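Lmo0740 protein (Listeria monocytogenes, PDB 4RFA) is probably a Crp-family transcriptional regulator, a likely activator that joins a cyclic nucleotide-binding-type effector domain to a DNA-binding domain. Local coordinates at residues F51-Y57 and V76-L82; K46-I50 and D110-L114. All coordinates share one frame; numbering follows the deposited sequence.

Followed from the N terminus, the chain first passes strand 29-35 and then enters K46-I50, the start of contact 2, which runs straight on into F51-Y57 of contact 1 along strand 49-55. Contact 1 closes the shorter loop, returning at V76-L82, which starts on the last residue of the hairpin 58-62/72-76. Contact 2 closes only at D110-L114, where strand 103-110 gives way to helix 111-120, so contact 1 is nested inside it. Their centres lie about 17 Å apart, and the two share strand 49-55. This strand thus has 81-82 beside it in contact 1 and the end of 103-110 in contact 2, all in one antiparallel sheet.

Contact 1: residues F51-Y57 and V76-L82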
ATOM      1  N   PHE A  51      15.944   4.209   1.715  1.00 57.61           N
ATOM      2  CA  PHE A  51      16.750   3.009   2.026  1.00 55.49           C
ATOM      3  C   PHE A  51      16.504   1.900   1.022  1.00 53.26           C
ATOM      4  O   PHE A  51      15.391   1.536   0.793  1.00 55.94           O
ATOM      5  CB  PHE A  51      16.412   2.473   3.436  1.00 54.35           C
ATOM      6  CG  PHE A  51      16.623   3.476   4.509  1.00 55.02           C
ATOM      7  CD1 PHE A  51      15.696   4.494   4.717  1.00 60.20           C
ATOM      8  CD2 PHE A  51      17.746   3.446   5.281  1.00 56.04           C
ATOM      9  CE1 PHE A  51      15.922   5.476   5.679  1.00 61.64           C
ATOM     10  CE2 PHE A  51      17.975   4.402   6.246  1.00 56.79           C
ATOM     11  CZ  PHE A  51      17.071   5.424   6.443  1.00 61.95           C
ATOM     12  N   PHE A  52      17.550   1.371   0.408  1.00 55.63           N
ATOM     13  CA  PHE A  52      17.406   0.209  -0.473  1.00 57.57           C
ATOM     14  C   PHE A  52      17.994  -1.061   0.069  1.00 54.28           C
ATOM     15  O   PHE A  52      19.203  -1.121   0.354  1.00 56.13           O
ATOM     16  CB  PHE A  52      18.122   0.478  -1.785  1.00 69.58           C
ATOM     17  CG  PHE A  52      17.278   1.170  -2.761  1.00 77.98           C
ATOM     18  CD1 PHE A  52      16.302   0.464  -3.449  1.00 86.43           C
ATOM     19  CD2 PHE A  52      17.411   2.529  -2.960  1.00 84.99           C
ATOM     20  CE1 PHE A  52      15.478   1.108  -4.350  1.00 95.50           C
ATOM     21  CE2 PHE A  52      16.596   3.186  -3.861  1.00 91.62           C
ATOM     22  CZ  PHE A  52      15.629   2.476  -4.561  1.00 97.55           C
ATOM     23  N   ILE A  53      17.186  -2.103   0.136  1.00 53.74           N
ATOM     24  CA  ILE A  53      17.663  -3.394   0.624  1.00 54.80           C
ATOM     25  C   ILE A  53      18.343  -4.068  -0.549  1.00 57.16           C
ATOM     26  O   ILE A  53      17.765  -4.165  -1.632  1.00 51.53           O
ATOM     27  CB  ILE A  53      16.535  -4.288   1.103  1.00 54.52           C
ATOM     28  CG1 ILE A  53      15.594  -3.531   2.036  1.00 61.91           C
ATOM     29  CG2 ILE A  53      17.086  -5.582   1.682  1.00 54.76           C
ATOM     30  CD1 ILE A  53      16.214  -2.564   3.001  1.00 62.82           C
ATOM     31  N   VAL A  54      19.579  -4.492  -0.356  1.00 59.77           N
ATOM     32  CA  VAL A  54      20.289  -5.198  -1.432  1.00 64.13           C
ATOM     33  C   VAL A  54      20.338  -6.679  -1.138  1.00 56.03           C
ATOM     34  O   VAL A  54      20.349  -7.475  -2.055  1.00 62.97           O
ATOM     35  CB  VAL A  54      21.696  -4.635  -1.735  1.00 67.75           C
ATOM     36  CG1 VAL A  54      21.623  -3.153  -2.046  1.00 72.35           C
ATOM     37  CG2 VAL A  54      22.633  -4.882  -0.584  1.00 72.97           C
ATOM     38  N   GLU A  55      20.322  -7.071   0.124  1.00 52.86           N
ATOM     39  CA  GLU A  55      20.202  -8.492   0.408  1.00 54.14           C
ATOM     40  C   GLU A  55      19.569  -8.748   1.747  1.00 50.46           C
ATOM     41  O   GLU A  55      19.650  -7.914   2.643  1.00 50.39           O
ATOM     42  CB  GLU A  55      21.584  -9.166   0.318  1.00 62.26           C
ATOM     43  CG  GLU A  55      22.564  -8.734   1.361  1.00 65.46           C
ATOM     44  CD  GLU A  55      23.945  -9.417   1.226  1.00 76.14           C
ATOM     45  OE1 GLU A  55      24.512  -9.457   0.110  1.00 72.89           O
ATOM     46  OE2 GLU A  55      24.470  -9.897   2.261  1.00 72.19           O
ATOM     47  N   GLY A  56      18.942  -9.911   1.895  1.00 51.42           N
ATOM     48  CA  GLY A  56      18.236 -10.265   3.136  1.00 49.65           C
ATOM     49  C   GLY A  56      16.766  -9.822   3.210  1.00 47.42           C
ATOM     50  O   GLY A  56      16.253  -9.164   2.308  1.00 46.85           O
ATOM     51  N   TYR A  57      16.113 -10.162   4.323  1.00 45.79           N
ATOM     52  CA  TYR A  57      14.674 -10.008   4.476  1.00 46.22           C
ATOM     53  C   TYR A  57      14.384  -9.437   5.831  1.00 45.17           C
ATOM     54  O   TYR A  57      15.071  -9.713   6.809  1.00 47.30           O
ATOM     55  CB  TYR A  57      13.962 -11.365   4.313  1.00 45.75           C
ATOM     56  CG  TYR A  57      14.076 -11.922   2.909  1.00 47.41           C
ATOM     57  CD1 TYR A  57      15.139 -12.711   2.515  1.00 54.99           C
ATOM     58  CD2 TYR A  57      13.117 -11.640   1.979  1.00 49.12           C
ATOM     59  CE1 TYR A  57      15.221 -13.203   1.214  1.00 56.89           C
ATOM     60  CE2 TYR A  57      13.189 -12.105   0.708  1.00 48.97           C
ATOM     61  CZ  TYR A  57      14.247 -12.878   0.320  1.00 55.50           C
ATOM     62  OH  TYR A  57      14.260 -13.328  -0.972  1.00 57.49           O
ATOM     63  N   VAL A  76       9.811  -7.199   3.886  1.00 45.67           N
ATOM     64  CA  VAL A  76      10.681  -6.304   3.146  1.00 45.70           C
ATOM     65  C   VAL A  76      11.654  -7.204   2.410  1.00 46.97           C
ATOM     66  O   VAL A  76      12.344  -8.004   3.037  1.00 43.72           O
ATOM     67  CB  VAL A  76      11.497  -5.501   4.165  1.00 49.66           C
ATOM     68  CG1 VAL A  76      12.637  -4.712   3.509  1.00 54.63           C
ATOM     69  CG2 VAL A  76      10.551  -4.650   4.971  1.00 51.81           C
ATOM     70  N   LEU A  77      11.711  -7.055   1.099  1.00 41.81           N
ATOM     71  CA  LEU A  77      12.497  -7.886   0.205  1.00 43.45           C
ATOM     72  C   LEU A  77      13.695  -7.131  -0.363  1.00 44.00           C
ATOM     73  O   LEU A  77      13.703  -5.899  -0.375  1.00 43.47           O
ATOM     74  CB  LEU A  77      11.617  -8.329  -0.982  1.00 42.65           C
ATOM     75  CG  LEU A  77      10.188  -8.656  -0.599  1.00 42.81           C
ATOM     76  CD1 LEU A  77       9.325  -8.994  -1.812  1.00 45.46           C
ATOM     77  CD2 LEU A  77      10.141  -9.815   0.389  1.00 45.22           C
ATOM     78  N   PRO A  78      14.716  -7.876  -0.831  1.00 44.74           N
ATOM     79  CA  PRO A  78      15.782  -7.294  -1.618  1.00 46.82           C
ATOM     80  C   PRO A  78      15.209  -6.458  -2.751  1.00 48.60           C
ATOM     81  O   PRO A  78      14.244  -6.884  -3.390  1.00 55.98           O
ATOM     82  CB  PRO A  78      16.556  -8.533  -2.151  1.00 53.28           C
ATOM     83  CG  PRO A  78      16.275  -9.620  -1.175  1.00 51.93           C
ATOM     84  CD  PRO A  78      14.816  -9.347  -0.793  1.00 50.11           C
ATOM     85  N   TYR A  79      15.748  -5.257  -2.932  1.00 64.04           N
ATOM     86  CA  TYR A  79      15.350  -4.272  -3.962  1.00 65.10           C
ATOM     87  C   TYR A  79      14.129  -3.429  -3.642  1.00 64.34           C
ATOM     88  O   TYR A  79      13.740  -2.585  -4.456  1.00 60.99           O
ATOM     89  CB  TYR A  79      15.229  -4.920  -5.347  1.00 73.23           C
ATOM     90  CG  TYR A  79      16.410  -5.809  -5.630  1.00 80.03           C
ATOM     91  CD1 TYR A  79      17.693  -5.276  -5.637  1.00 86.98           C
ATOM     92  CD2 TYR A  79      16.262  -7.178  -5.827  1.00 83.88           C
ATOM     93  CE1 TYR A  79      18.804  -6.065  -5.858  1.00 89.93           C
ATOM     94  CE2 TYR A  79      17.370  -7.983  -6.052  1.00 92.02           C
ATOM     95  CZ  TYR A  79      18.639  -7.416  -6.066  1.00 94.21           C
ATOM     96  OH  TYR A  79      19.763  -8.183  -6.282  1.00103.93           O
ATOM     97  N   ASN A  80      13.543  -3.611  -2.461  1.00 58.84           N
ATOM     98  CA  ASN A  80      12.556  -2.661  -1.947  1.00 54.88           C
ATOM     99  C   ASN A  80      13.139  -1.334  -1.520  1.00 56.07           C
ATOM    100  O   ASN A  80      14.285  -1.247  -1.027  1.00 55.51           O
ATOM    101  CB  ASN A  80      11.800  -3.231  -0.721  1.00 58.50           C
ATOM    102  CG  ASN A  80      10.878  -4.388  -1.064  1.00 54.74           C
ATOM    103  OD1 ASN A  80      10.384  -5.071  -0.188  1.00 53.98           O
ATOM    104  ND2 ASN A  80      10.668  -4.627  -2.332  1.00 56.77           N
ATOM    105  N   VAL A  81      12.376  -0.272  -1.761  1.00 54.38           N
ATOM    106  CA  VAL A  81      12.702   1.048  -1.215  1.00 61.45           C
ATOM    107  C   VAL A  81      12.039   1.144   0.153  1.00 59.01           C
ATOM    108  O   VAL A  81      10.981   0.595   0.298  1.00 62.57           O
ATOM    109  CB  VAL A  81      12.171   2.190  -2.103  1.00 62.14           C
ATOM    110  CG1 VAL A  81      12.881   3.472  -1.779  1.00 62.87           C
ATOM    111  CG2 VAL A  81      12.407   1.881  -3.555  1.00 69.44           C
ATOM    112  N   LEU A  82      12.662   1.799   1.139  1.00 55.35           N
ATOM    113  CA  LEU A  82      12.115   1.906   2.503  1.00 53.89           C
ATOM    114  C   LEU A  82      12.259   3.334   2.962  1.00 57.53           C
ATOM    115  O   LEU A  82      13.071   4.147   2.431  1.00 53.17           O
ATOM    116  CB  LEU A  82      12.850   1.041   3.537  1.00 56.83           C
ATOM    117  CG  LEU A  82      12.482  -0.366   3.958  1.00 53.97           C
ATOM    118  CD1 LEU A  82      13.459  -0.932   4.954  1.00 53.03           C
ATOM    119  CD2 LEU A  82      11.099  -0.476   4.564  1.00 57.95           C
TER
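In the beta-roll of the effector domain, strand 49-55 pairs antiparallel with the short strand 81-82, and the pairing runs on into the type II turn L77-N80. F51 and L82 form a hydrogen-bonded pair, F51 N giving to L82 O (3.0 Å) and L82 N to F51 O. Two further bonds hold the turn: I53 N gives to N80 O, and Y79 N to I53 O. Within the turn, N80 OD1 receives L77 N from above its carbonyl plane and has a weak second bond from R138. V81 runs alongside the F52 ring, with CG2 3.3 Å from F52 CE1 and CG1 over one ring face; helix 126-143 packs on V81. I53 CG1 meets V76 CG1 at 3.5 Å, while I53 CD1 touches L82 CD1. Y57 takes P78 CD over its face in a CH-pi contact, 4.0 Å from the ring centroid, and L77 CD2 at its edge. Opposite M105 of strand 103-110, V54 and E55 form a classic beta bulge. The pairing of 49-55 with 81-82 and the turn leading into it belong to the antiparallel beta-roll of a cyclic nucleotide-binding domain, as in Crp relatives.

Contact 2: residues K46-I50 and D110-L114; sequences KAKSI and DADFL
S49 and D110 face each other as an antiparallel non-hydrogen-bonded pair, CA to CA 4.2 Å, and just beyond it A111 N donates to K48 O (3.0 Å). The site is a strand-to-helix junction in the beta-roll domain: strand 103-110 ends here and D110 is the N-cap of helix 111-120. The side chains of the pair diverge, yet S49 CB still rests 3.7 Å from D110 CA. Next along the strand, I50 points toward the first turn of the helix, its CG1 lying 4.1 Å from A111 CB. L114, further along the same turn, brings its CD2 branch against I50 CB and CG1, so that one methyl of the leucine meets the root of the isoleucine side chain. F87 also packs on both I50 and A111. The D110 carboxylate serves both segments. With CG anti to the backbone N (chi1 167°), it brings OD1 to an amide of the first helical turn, F113 N, at 2.8 Å; this capping bond is nearly straight, 175° at the hydrogen, and almost in line with the CG-OD1 bond. The second carboxylate oxygen, D110 OD2, stays beside the loop, 4.0 Å from A47 CB.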
ATOM      1  N   LYS A  46      16.774  16.019   9.885  1.00119.92           N
ATOM      2  CA  LYS A  46      16.114  17.033   9.067  1.00120.38           C
ATOM      3  C   LYS A  46      16.170  16.596   7.610  1.00115.20           C
ATOM      4  O   LYS A  46      15.137  16.385   6.972  1.00114.65           O
ATOM      5  CB  LYS A  46      16.768  18.402   9.261  1.00120.94           C
ATOM      6  CG  LYS A  46      16.604  18.930  10.677  1.00123.67           C
ATOM      7  CD  LYS A  46      16.939  20.408  10.793  1.00123.26           C
ATOM      8  CE  LYS A  46      16.339  21.001  12.060  1.00124.20           C
ATOM      9  NZ  LYS A  46      16.597  22.464  12.186  1.00128.40           N
ATOM     10  N   ALA A  47      17.386  16.435   7.101  1.00110.75           N
ATOM     11  CA  ALA A  47      17.586  15.878   5.775  1.00104.31           C
ATOM     12  C   ALA A  47      17.302  14.386   5.870  1.00 95.68           C
ATOM     13  O   ALA A  47      17.940  13.669   6.636  1.00 97.78           O
ATOM     14  CB  ALA A  47      19.002  16.142   5.285  1.00102.56           C
ATOM     15  N   LYS A  48      16.316  13.933   5.109  1.00 88.52           N
ATOM     16  CA  LYS A  48      15.829  12.572   5.208  1.00 83.37           C
ATOM     17  C   LYS A  48      16.403  11.734   4.062  1.00 78.50           C
ATOM     18  O   LYS A  48      16.926  12.268   3.091  1.00 77.01           O
ATOM     19  CB  LYS A  48      14.300  12.589   5.193  1.00 84.98           C
ATOM     20  CG  LYS A  48      13.742  13.710   6.059  1.00 90.15           C
ATOM     21  CD  LYS A  48      12.362  13.421   6.598  1.00 95.44           C
ATOM     22  CE  LYS A  48      11.943  14.521   7.563  1.00105.33           C
ATOM     23  NZ  LYS A  48      10.832  14.041   8.425  1.00106.63           N
ATOM     24  N   SER A  49      16.301  10.422   4.174  1.00 72.05           N
ATOM     25  CA  SER A  49      16.841   9.541   3.153  1.00 72.81           C
ATOM     26  C   SER A  49      15.943   8.358   2.830  1.00 66.68           C
ATOM     27  O   SER A  49      15.015   8.033   3.545  1.00 65.34           O
ATOM     28  CB  SER A  49      18.244   9.075   3.562  1.00 76.03           C
ATOM     29  OG  SER A  49      18.356   8.958   4.966  1.00 78.69           O
ATOM     30  N   ILE A  50      16.243   7.747   1.705  1.00 64.03           N
ATOM     31  CA  ILE A  50      15.570   6.588   1.186  1.00 61.34           C
ATOM     32  C   ILE A  50      16.505   5.392   1.446  1.00 62.63           C
ATOM     33  O   ILE A  50      17.718   5.564   1.413  1.00 60.77           O
ATOM     34  CB  ILE A  50      15.323   6.811  -0.311  1.00 64.05           C
ATOM     35  CG1 ILE A  50      14.451   8.044  -0.514  1.00 70.99           C
ATOM     36  CG2 ILE A  50      14.641   5.636  -0.942  1.00 63.47           C
ATOM     37  CD1 ILE A  50      13.176   8.022   0.307  1.00 73.73           C
ATOM     38  N   ASP A 110      20.669   9.798   0.723  1.00 66.12           N
ATOM     39  CA  ASP A 110      20.085  11.073   1.013  1.00 65.17           C
ATOM     40  C   ASP A 110      19.074  11.332  -0.076  1.00 65.95           C
ATOM     41  O   ASP A 110      19.343  11.147  -1.255  1.00 71.36           O
ATOM     42  CB  ASP A 110      21.157  12.160   1.113  1.00 69.23           C
ATOM     43  CG  ASP A 110      20.567  13.550   1.105  1.00 71.11           C
ATOM     44  OD1 ASP A 110      20.014  13.955   0.048  1.00 67.64           O
ATOM     45  OD2 ASP A 110      20.635  14.207   2.165  1.00 72.47           O
ATOM     46  N   ALA A 111      17.880  11.726   0.344  1.00 64.87           N
ATOM     47  CA  ALA A 111      16.734  11.829  -0.531  1.00 65.56           C
ATOM     48  C   ALA A 111      16.815  13.030  -1.495  1.00 68.07           C
ATOM     49  O   ALA A 111      16.497  12.925  -2.701  1.00 66.60           O
ATOM     50  CB  ALA A 111      15.481  11.927   0.335  1.00 66.94           C
ATOM     51  N   ASP A 112      17.242  14.175  -0.989  1.00 73.20           N
ATOM     52  CA  ASP A 112      17.527  15.316  -1.901  1.00 83.26           C
ATOM     53  C   ASP A 112      18.472  14.932  -3.067  1.00 81.04           C
ATOM     54  O   ASP A 112      18.159  15.214  -4.242  1.00 78.21           O
ATOM     55  CB  ASP A 112      18.102  16.513  -1.133  1.00 88.41           C
ATOM     56  CG  ASP A 112      17.042  17.558  -0.792  1.00 95.98           C
ATOM     57  OD1 ASP A 112      15.968  17.198  -0.260  1.00 97.15           O
ATOM     58  OD2 ASP A 112      17.292  18.755  -1.064  1.00108.03           O
ATOM     59  N   PHE A 113      19.592  14.273  -2.724  1.00 72.60           N
ATOM     60  CA  PHE A 113      20.532  13.728  -3.711  1.00 72.17           C
ATOM     61  C   PHE A 113      19.815  12.850  -4.702  1.00 71.29           C
ATOM     62  O   PHE A 113      19.860  13.060  -5.893  1.00 75.04           O
ATOM     63  CB  PHE A 113      21.598  12.879  -3.010  1.00 69.88           C
ATOM     64  CG  PHE A 113      22.643  12.269  -3.930  1.00 72.51           C
ATOM     65  CD1 PHE A 113      23.438  13.072  -4.767  1.00 74.34           C
ATOM     66  CD2 PHE A 113      22.927  10.906  -3.873  1.00 71.75           C
ATOM     67  CE1 PHE A 113      24.429  12.503  -5.568  1.00 74.56           C
ATOM     68  CE2 PHE A 113      23.925  10.340  -4.659  1.00 71.79           C
ATOM     69  CZ  PHE A 113      24.681  11.137  -5.509  1.00 74.14           C
ATOM     70  N   LEU A 114      19.154  11.840  -4.182  1.00 71.47           N
ATOM     71  CA  LEU A 114      18.514  10.857  -5.027  1.00 74.04           C
ATOM     72  C   LEU A 114      17.475  11.568  -5.878  1.00 73.81           C
ATOM     73  O   LEU A 114      17.417  11.340  -7.094  1.00 72.46           O
ATOM     74  CB  LEU A 114      17.847   9.754  -4.180  1.00 72.71           C
ATOM     75  CG  LEU A 114      17.066   8.755  -5.035  1.00 69.77           C
ATOM     76  CD1 LEU A 114      17.960   8.057  -6.053  1.00 68.84           C
ATOM     77  CD2 LEU A 114      16.346   7.738  -4.153  1.00 70.61           C
TER